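PDB 5WCE: beta sliding clamp from Caulobacter crescentus, which probably encircles DNA as a ring-shaped head-to-tail homodimer and tethers DNA polymerases and other proteins to it, making replication processive. Local coordinates for residues A[297-301]-A[302-306]; A[141-144]-A[145-148]; A[194-198]-A[199-203]. All blocks are in the same frame, centred on the assembly; numbering follows the deposited sequence.

Contact 1: residues A[297-301]-A[302-306]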
loop_
_atom_site.group_PDB
_atom_site.type_symbol
_atom_site.label_atom_id
_atom_site.label_comp_id
_atom_site.label_asym_id
_atom_site.label_seq_id
_atom_site.Cartn_x
_atom_site.Cartn_y
_atom_site.Cartn_z
ATOM N N ALA A 297 -30.107 -16.292 -9.489
ATOM C CA ALA A 297 -31.370 -16.869 -9.891
ATOM C C ALA A 297 -31.247 -17.183 -11.387
ATOM O O ALA A 297 -31.206 -16.283 -12.236
ATOM C CB ALA A 297 -32.513 -15.906 -9.594
ATOM N N VAL A 298 -31.084 -18.463 -11.683
ATOM C CA VAL A 298 -30.774 -18.966 -13.010
ATOM C C VAL A 298 -32.082 -19.441 -13.647
ATOM O O VAL A 298 -32.878 -20.158 -13.024
ATOM C CB VAL A 298 -29.744 -20.151 -12.925
ATOM C CG1 VAL A 298 -29.332 -20.634 -14.277
ATOM C CG2 VAL A 298 -28.493 -19.706 -12.168
ATOM N N GLU A 299 -32.290 -19.004 -14.878
ATOM C CA GLU A 299 -33.396 -19.430 -15.704
ATOM C C GLU A 299 -32.948 -19.442 -17.152
ATOM O O GLU A 299 -31.914 -18.869 -17.469
ATOM C CB GLU A 299 -34.602 -18.466 -15.500
ATOM C CG GLU A 299 -34.324 -17.046 -15.969
ATOM C CD GLU A 299 -35.481 -16.061 -15.695
ATOM O OE1 GLU A 299 -36.538 -16.238 -16.315
ATOM O OE2 GLU A 299 -35.297 -15.142 -14.866
ATOM N N PRO A 300 -33.765 -20.018 -18.076
ATOM C CA PRO A 300 -33.367 -19.928 -19.469
ATOM C C PRO A 300 -33.040 -18.516 -19.890
ATOM O O PRO A 300 -33.781 -17.559 -19.587
ATOM C CB PRO A 300 -34.593 -20.481 -20.224
ATOM C CG PRO A 300 -35.112 -21.534 -19.278
ATOM C CD PRO A 300 -34.878 -20.974 -17.879
ATOM N N GLY A 301 -31.902 -18.349 -20.542
ATOM C CA GLY A 301 -31.456 -17.036 -20.987
ATOM C C GLY A 301 -30.832 -16.047 -20.005
ATOM O O GLY A 301 -30.341 -15.007 -20.446
ATOM N N ARG A 302 -30.853 -16.314 -18.694
ATOM C CA ARG A 302 -30.583 -15.225 -17.743
ATOM C C ARG A 302 -30.161 -15.686 -16.368
ATOM O O ARG A 302 -30.652 -16.684 -15.824
ATOM C CB ARG A 302 -31.860 -14.337 -17.676
ATOM C CG ARG A 302 -31.912 -13.308 -16.601
ATOM C CD ARG A 302 -33.193 -12.476 -16.642
ATOM N NE ARG A 302 -33.336 -11.752 -17.890
ATOM C CZ ARG A 302 -34.419 -11.062 -18.233
ATOM N NH1 ARG A 302 -35.454 -10.980 -17.407
ATOM N NH2 ARG A 302 -34.445 -10.423 -19.405
ATOM N N ILE A 303 -29.256 -14.912 -15.780
ATOM C CA ILE A 303 -28.990 -14.986 -14.351
ATOM C C ILE A 303 -29.355 -13.651 -13.770
ATOM O O ILE A 303 -28.862 -12.610 -14.248
ATOM C CB ILE A 303 -27.527 -15.300 -14.040
ATOM C CG1 ILE A 303 -27.151 -16.644 -14.609
ATOM C CG2 ILE A 303 -27.302 -15.286 -12.515
ATOM C CD1 ILE A 303 -25.733 -17.045 -14.362
ATOM N N THR A 304 -30.203 -13.662 -12.750
ATOM C CA THR A 304 -30.473 -12.441 -11.978
ATOM C C THR A 304 -29.618 -12.529 -10.702
ATOM O O THR A 304 -29.758 -13.484 -9.938
ATOM C CB THR A 304 -31.979 -12.335 -11.689
ATOM O OG1 THR A 304 -32.629 -12.193 -12.943
ATOM C CG2 THR A 304 -32.323 -11.103 -10.859
ATOM N N LEU A 305 -28.733 -11.578 -10.514
ATOM C CA LEU A 305 -27.869 -11.520 -9.358
ATOM C C LEU A 305 -28.473 -10.646 -8.289
ATOM O O LEU A 305 -28.863 -9.507 -8.580
ATOM C CB LEU A 305 -26.484 -10.951 -9.748
ATOM C CG LEU A 305 -25.688 -11.751 -10.773
ATOM C CD1 LEU A 305 -24.541 -10.852 -11.295
ATOM C CD2 LEU A 305 -25.205 -13.056 -10.138
ATOM N N THR A 306 -28.507 -11.134 -7.041
ATOM C CA THR A 306 -28.918 -10.303 -5.891
ATOM C C THR A 306 -27.895 -10.355 -4.744
ATOM O O THR A 306 -27.444 -11.433 -4.375
ATOM C CB THR A 306 -30.296 -10.717 -5.386
ATOM O OG1 THR A 306 -31.223 -10.632 -6.444
ATOM C CG2 THR A 306 -30.754 -9.837 -4.257
HETATM O O HOH W 1 -33.116 -14.858 -13.553
HETATM O O HOH W 2 -36.276 -12.642 -15.347
#

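Contact 2: residues A[141-144]-A[145-148]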
loop_
_atom_site.group_PDB
_atom_site.type_symbol
_atom_site.label_atom_id
_atom_site.label_comp_id
_atom_site.label_asym_id
_atom_site.label_seq_id
_atom_site.Cartn_x
_atom_site.Cartn_y
_atom_site.Cartn_z
ATOM N N ASN A 141 7.802 -21.118 -17.179
ATOM C CA ASN A 141 6.481 -20.533 -17.466
ATOM C C ASN A 141 5.351 -21.505 -17.124
ATOM O O ASN A 141 4.356 -21.090 -16.564
ATOM C CB ASN A 141 6.415 -20.074 -18.921
ATOM C CG ASN A 141 7.215 -18.777 -19.164
ATOM O OD1 ASN A 141 7.392 -17.909 -18.274
ATOM N ND2 ASN A 141 7.656 -18.632 -20.379
ATOM N N GLU A 142 5.541 -22.790 -17.434
ATOM C CA GLU A 142 4.647 -23.855 -17.010
ATOM C C GLU A 142 4.469 -23.900 -15.487
ATOM O O GLU A 142 3.312 -23.983 -15.003
ATOM C CB GLU A 142 5.080 -25.193 -17.559
ATOM C CG GLU A 142 4.948 -25.340 -19.079
ATOM C CD GLU A 142 3.496 -25.219 -19.519
ATOM O OE1 GLU A 142 2.749 -26.158 -19.294
ATOM O OE2 GLU A 142 3.123 -24.179 -20.069
ATOM N N LEU A 143 5.586 -23.820 -14.734
ATOM C CA LEU A 143 5.490 -23.857 -13.284
ATOM C C LEU A 143 4.769 -22.629 -12.754
ATOM O O LEU A 143 3.940 -22.711 -11.812
ATOM C CB LEU A 143 6.888 -24.044 -12.672
ATOM C CG LEU A 143 6.992 -24.422 -11.214
ATOM C CD1 LEU A 143 6.148 -25.661 -10.965
ATOM C CD2 LEU A 143 8.490 -24.684 -10.894
ATOM N N ILE A 144 5.059 -21.486 -13.383
ATOM C CA ILE A 144 4.421 -20.229 -13.021
ATOM C C ILE A 144 2.890 -20.378 -13.222
ATOM O O ILE A 144 2.150 -19.981 -12.361
ATOM C CB ILE A 144 4.991 -19.007 -13.789
ATOM C CG1 ILE A 144 6.334 -18.581 -13.175
ATOM C CG2 ILE A 144 4.006 -17.806 -13.747
ATOM C CD1 ILE A 144 7.077 -17.509 -13.996
ATOM N N ARG A 145 2.483 -20.969 -14.323
ATOM C CA ARG A 145 1.049 -21.175 -14.611
ATOM C C ARG A 145 0.434 -22.093 -13.532
ATOM O O ARG A 145 -0.613 -21.771 -12.987
ATOM C CB ARG A 145 0.835 -21.722 -16.004
ATOM C CG ARG A 145 -0.601 -22.117 -16.326
ATOM C CD ARG A 145 -0.751 -22.689 -17.717
ATOM N NE ARG A 145 -2.020 -23.435 -17.852
ATOM C CZ ARG A 145 -2.203 -24.690 -17.441
ATOM N NH1 ARG A 145 -1.234 -25.378 -16.798
ATOM N NH2 ARG A 145 -3.392 -25.275 -17.595
ATOM N N LEU A 146 1.096 -23.199 -13.197
ATOM C CA LEU A 146 0.575 -24.079 -12.151
ATOM C C LEU A 146 0.275 -23.361 -10.876
ATOM O O LEU A 146 -0.786 -23.597 -10.247
ATOM C CB LEU A 146 1.484 -25.299 -11.894
ATOM C CG LEU A 146 1.667 -26.361 -12.975
ATOM C CD1 LEU A 146 2.513 -27.511 -12.442
ATOM C CD2 LEU A 146 0.354 -26.901 -13.550
ATOM N N ILE A 147 1.197 -22.477 -10.470
ATOM C CA ILE A 147 1.043 -21.733 -9.263
ATOM C C ILE A 147 -0.013 -20.615 -9.391
ATOM O O ILE A 147 -0.941 -20.510 -8.558
ATOM C CB ILE A 147 2.412 -21.165 -8.756
ATOM C CG1 ILE A 147 3.306 -22.318 -8.319
ATOM C CG2 ILE A 147 2.211 -20.195 -7.619
ATOM C CD1 ILE A 147 4.783 -21.926 -8.165
ATOM N N ASP A 148 0.127 -19.786 -10.419
ATOM C CA ASP A 148 -0.779 -18.627 -10.547
ATOM C C ASP A 148 -2.267 -19.022 -10.749
ATOM O O ASP A 148 -3.160 -18.324 -10.268
ATOM C CB ASP A 148 -0.330 -17.682 -11.647
ATOM C CG ASP A 148 0.950 -16.870 -11.275
ATOM O OD1 ASP A 148 1.449 -17.017 -10.134
ATOM O OD2 ASP A 148 1.457 -16.152 -12.178
HETATM O O HOH W 3 1.492 -25.251 -16.561
#

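Contact 3: residues A[194-198]-A[199-203]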
loop_
_atom_site.group_PDB
_atom_site.type_symbol
_atom_site.label_atom_id
_atom_site.label_comp_id
_atom_site.label_asym_id
_atom_site.label_seq_id
_atom_site.Cartn_x
_atom_site.Cartn_y
_atom_site.Cartn_z
ATOM N N MET A 194 -0.373 -29.828 -16.235
ATOM C CA MET A 194 0.431 -29.789 -17.457
ATOM C C MET A 194 0.893 -31.195 -17.782
ATOM O O MET A 194 0.860 -32.055 -16.906
ATOM C CB MET A 194 1.652 -28.901 -17.262
ATOM C CG MET A 194 2.625 -29.412 -16.146
ATOM S SD MET A 194 4.046 -28.346 -15.838
ATOM C CE MET A 194 4.947 -28.771 -17.327
ATOM N N PRO A 195 1.331 -31.440 -19.038
ATOM C CA PRO A 195 1.973 -32.727 -19.319
ATOM C C PRO A 195 3.175 -32.910 -18.397
ATOM O O PRO A 195 3.951 -31.979 -18.211
ATOM C CB PRO A 195 2.410 -32.625 -20.794
ATOM C CG PRO A 195 1.586 -31.508 -21.370
ATOM C CD PRO A 195 1.268 -30.574 -20.228
ATOM N N ALA A 196 3.317 -34.105 -17.824
ATOM C CA ALA A 196 4.370 -34.340 -16.835
ATOM C C ALA A 196 5.729 -34.228 -17.502
ATOM O O ALA A 196 5.988 -34.929 -18.478
ATOM C CB ALA A 196 4.195 -35.694 -16.170
ATOM N N PRO A 197 6.603 -33.326 -17.000
ATOM C CA PRO A 197 7.979 -33.281 -17.502
ATOM C C PRO A 197 8.662 -34.630 -17.408
ATOM O O PRO A 197 8.279 -35.486 -16.581
ATOM C CB PRO A 197 8.691 -32.284 -16.576
ATOM C CG PRO A 197 7.618 -31.520 -15.924
ATOM C CD PRO A 197 6.385 -32.386 -15.895
ATOM N N GLU A 198 9.644 -34.857 -18.271
ATOM C CA GLU A 198 10.450 -36.062 -18.191
ATOM C C GLU A 198 11.089 -36.126 -16.796
ATOM O O GLU A 198 11.669 -35.139 -16.350
ATOM C CB GLU A 198 11.509 -36.051 -19.296
ATOM C CG GLU A 198 12.356 -37.299 -19.337
ATOM C CD GLU A 198 13.394 -37.248 -20.436
ATOM O OE1 GLU A 198 13.095 -37.799 -21.526
ATOM O OE2 GLU A 198 14.510 -36.694 -20.189
ATOM N N GLY A 199 10.919 -37.265 -16.119
ATOM C CA GLY A 199 11.417 -37.452 -14.758
ATOM C C GLY A 199 10.445 -37.152 -13.621
ATOM O O GLY A 199 10.684 -37.512 -12.483
ATOM N N ALA A 200 9.326 -36.500 -13.913
ATOM C CA ALA A 200 8.354 -36.194 -12.898
ATOM C C ALA A 200 7.381 -37.300 -12.710
ATOM O O ALA A 200 6.670 -37.292 -11.723
ATOM C CB ALA A 200 7.605 -34.937 -13.274
ATOM N N VAL A 201 7.290 -38.236 -13.654
ATOM C CA VAL A 201 6.156 -39.190 -13.675
ATOM C C VAL A 201 6.373 -40.060 -12.439
ATOM O O VAL A 201 7.488 -40.545 -12.205
ATOM C CB VAL A 201 6.164 -40.054 -14.949
ATOM C CG1 VAL A 201 5.170 -41.212 -14.899
ATOM C CG2 VAL A 201 5.941 -39.197 -16.191
ATOM N N GLY A 202 5.356 -40.187 -11.595
ATOM C CA GLY A 202 5.528 -40.978 -10.362
ATOM C C GLY A 202 6.301 -40.366 -9.182
ATOM O O GLY A 202 6.689 -41.068 -8.282
ATOM N N ILE A 203 6.560 -39.060 -9.194
ATOM C CA ILE A 203 6.977 -38.369 -7.934
ATOM C C ILE A 203 5.956 -38.625 -6.817
ATOM O O ILE A 203 4.757 -38.758 -7.109
ATOM C CB ILE A 203 7.132 -36.828 -8.097
ATOM C CG1 ILE A 203 5.884 -36.173 -8.679
ATOM C CG2 ILE A 203 8.392 -36.505 -8.890
ATOM C CD1 ILE A 203 5.769 -34.700 -8.336
#

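Contact 1: residues A[297-301]-A[302-306]
The carboxylate of Glu299 and the guanidinium of Arg302 stand side by side, their planes turned 72° apart, and neither stacks on the other. Glu299 OE2 instead meets the aliphatic stem, lying 3.8 Å from Arg302 CD, while 4.9 Å separates Glu299 OE2 from Arg302 NH1. Water 2 spans that gap, donating to OE2 and accepting from NH1. Water 1 donates to Glu299 OE2 as well, at 2.6 Å, and also to Ala297 O; it shares a further hydrogen bond with Thr304 OG1, so a single water gathers three residues. With chi1 at 65°, Glu299 CG is flanked by its own N and C and leans toward the neighbouring strand, 3.7 Å from Arg302 O.

This is a two-residue beta hairpin closed by a type II turn, with Pro300 and Gly301 at its corners and Gly301 supplying the positive phi. Glu299 and Arg302 form a hydrogen-bonded pair: Glu299 N donates to Arg302 O and Arg302 N to Glu299 O, both at 3.0 Å. Ala297 and Thr304 form the next such pair, on the same face as Glu299 and Arg302, and Ala297 CB lies 4.2 Å from Thr304 CB. On the other face Val298 CG2 lies alongside Ile303 CG1 at 4.1 Å.

Arg302 also makes long, weak ion pairs with Glu318 and Glu320 and packs on Arg111 of the second subunit. Ile303 and Leu305 rest on Phe276 of helix 273-284, while strands 314-320 and 328-333 flank the hairpin and complete its four-stranded antiparallel sheet.

Contact 2: residues A[141-144]-A[145-148]
Glu142 O is gripped by two donors: Leu146 N donates to Glu142 O at 3.0 Å along the helix, and water 3 donates to it at 2.7 Å. The same water accepts from Arg145 NH1, lying in the guanidinium plane at its edge, and reaches Glu142 OE1 through a weak bond. A water thus bridges Glu142 and Arg145, whose OE1 and NH1 atoms are 4.8 Å apart. Arg145 CG lies anti to the backbone N (chi1 173°) and the chain stays extended to NE, carrying the guanidinium well clear of the helix. There NH1 also donates to Glu193 O, and NH2 forms a salt bridge with Asp367, which should hold the group firmly.

All four N-H groups of residues 145-148 bond to the carbonyl four residues earlier, the regular alpha-helical pattern of helix 140-148. In the fold of this family such helices line the inner wall of the ring, and this one packs beside helix 210-220. Leu143 and Ile147 supply the apolar side, both touching Met220, and Leu143 CD1 approaches Leu146 CD1 at 4.3 Å.

At the C-terminal turn the bond from Asp148 N to Ile144 O is short, 2.8 Å, and almost straight at 172°. The side chains of these two residues lie alongside each other. With chi1 at -78°, Ile144 CG1 lies beside the backbone N and CG2 opposite that N, which points CG2 along the helix and brings it 3.4 Å from Asp148 OD2. Asp148 OD1 is salt-bridged to Arg217, whose side chain also touches Ile144.

Contact 3: residues A[194-198]-A[199-203]
Pro197 and Ala200 make the tight part of this contact. Ala200 N donates to Pro197 O at 3.0 Å, closing a tight turn with Glu198 and Gly199 at its corners; the bond is fairly straight at the hydrogen (163°), but the donor stands above the carbonyl plane, 44° out of it. Ala200 CB comes up to Pro197 O, 3.4 Å away, and lies 3.9 Å from Pro197 CD, so the methyl sits against both the carbonyl oxygen and the ring CD. One step further out, Ala196 CB meets Val201 CG2, also at 3.9 Å. Val201 CG2 is the branch lying beside its own backbone N, with CG1 anti to that N (chi1 170°), and the branch on the N side is the one that reaches back across the turn.

The corner itself is looser. Glu198 and Gly199 are exposed, and the glutamate side chain runs extended into the exposed side, adding nothing to the packing across the turn. Gly199 takes a positive phi, which glycine adopts readily. A second turn, of type II, follows at once from Ala200 to Ile203, closed by the bond from Ile203 N to Ala200 O at 3.1 Å.

The inner side of the loop lies against the sheets: Pro197 touches Val138 and Leu179, Ala200 touches Ile136, and Ala196 keeps a backbone hydrogen bond with Thr177 beyond the end of strand 188-195. With a single hydrogen bond and two small apolar contacts joining its halves, and no charge pair between them, the loop's shape probably depends chiefly on its prolines, glycines and successive turns.

Contacts 2 and 3 are neighbours within the central domain, their centres about 15 Å apart, and Met194 joins them: Met194 CB lies 3.6 Å from Glu142 OE1 and Met194 SD 3.8 Å from Leu146 CD1. The strand that leads into the 194-203 loop therefore packs against helix 140-148. Contact 1 belongs to the C-terminal domain, with its centre about 34 Å from that of contact 2 and about 42 Å from that of contact 3, and it touches neither. Of the three, contact 1 alone reaches the second subunit. Together they sample a ring-lining helix, a surface loop and a hairpin near the dimer junction; no ligand site connects them.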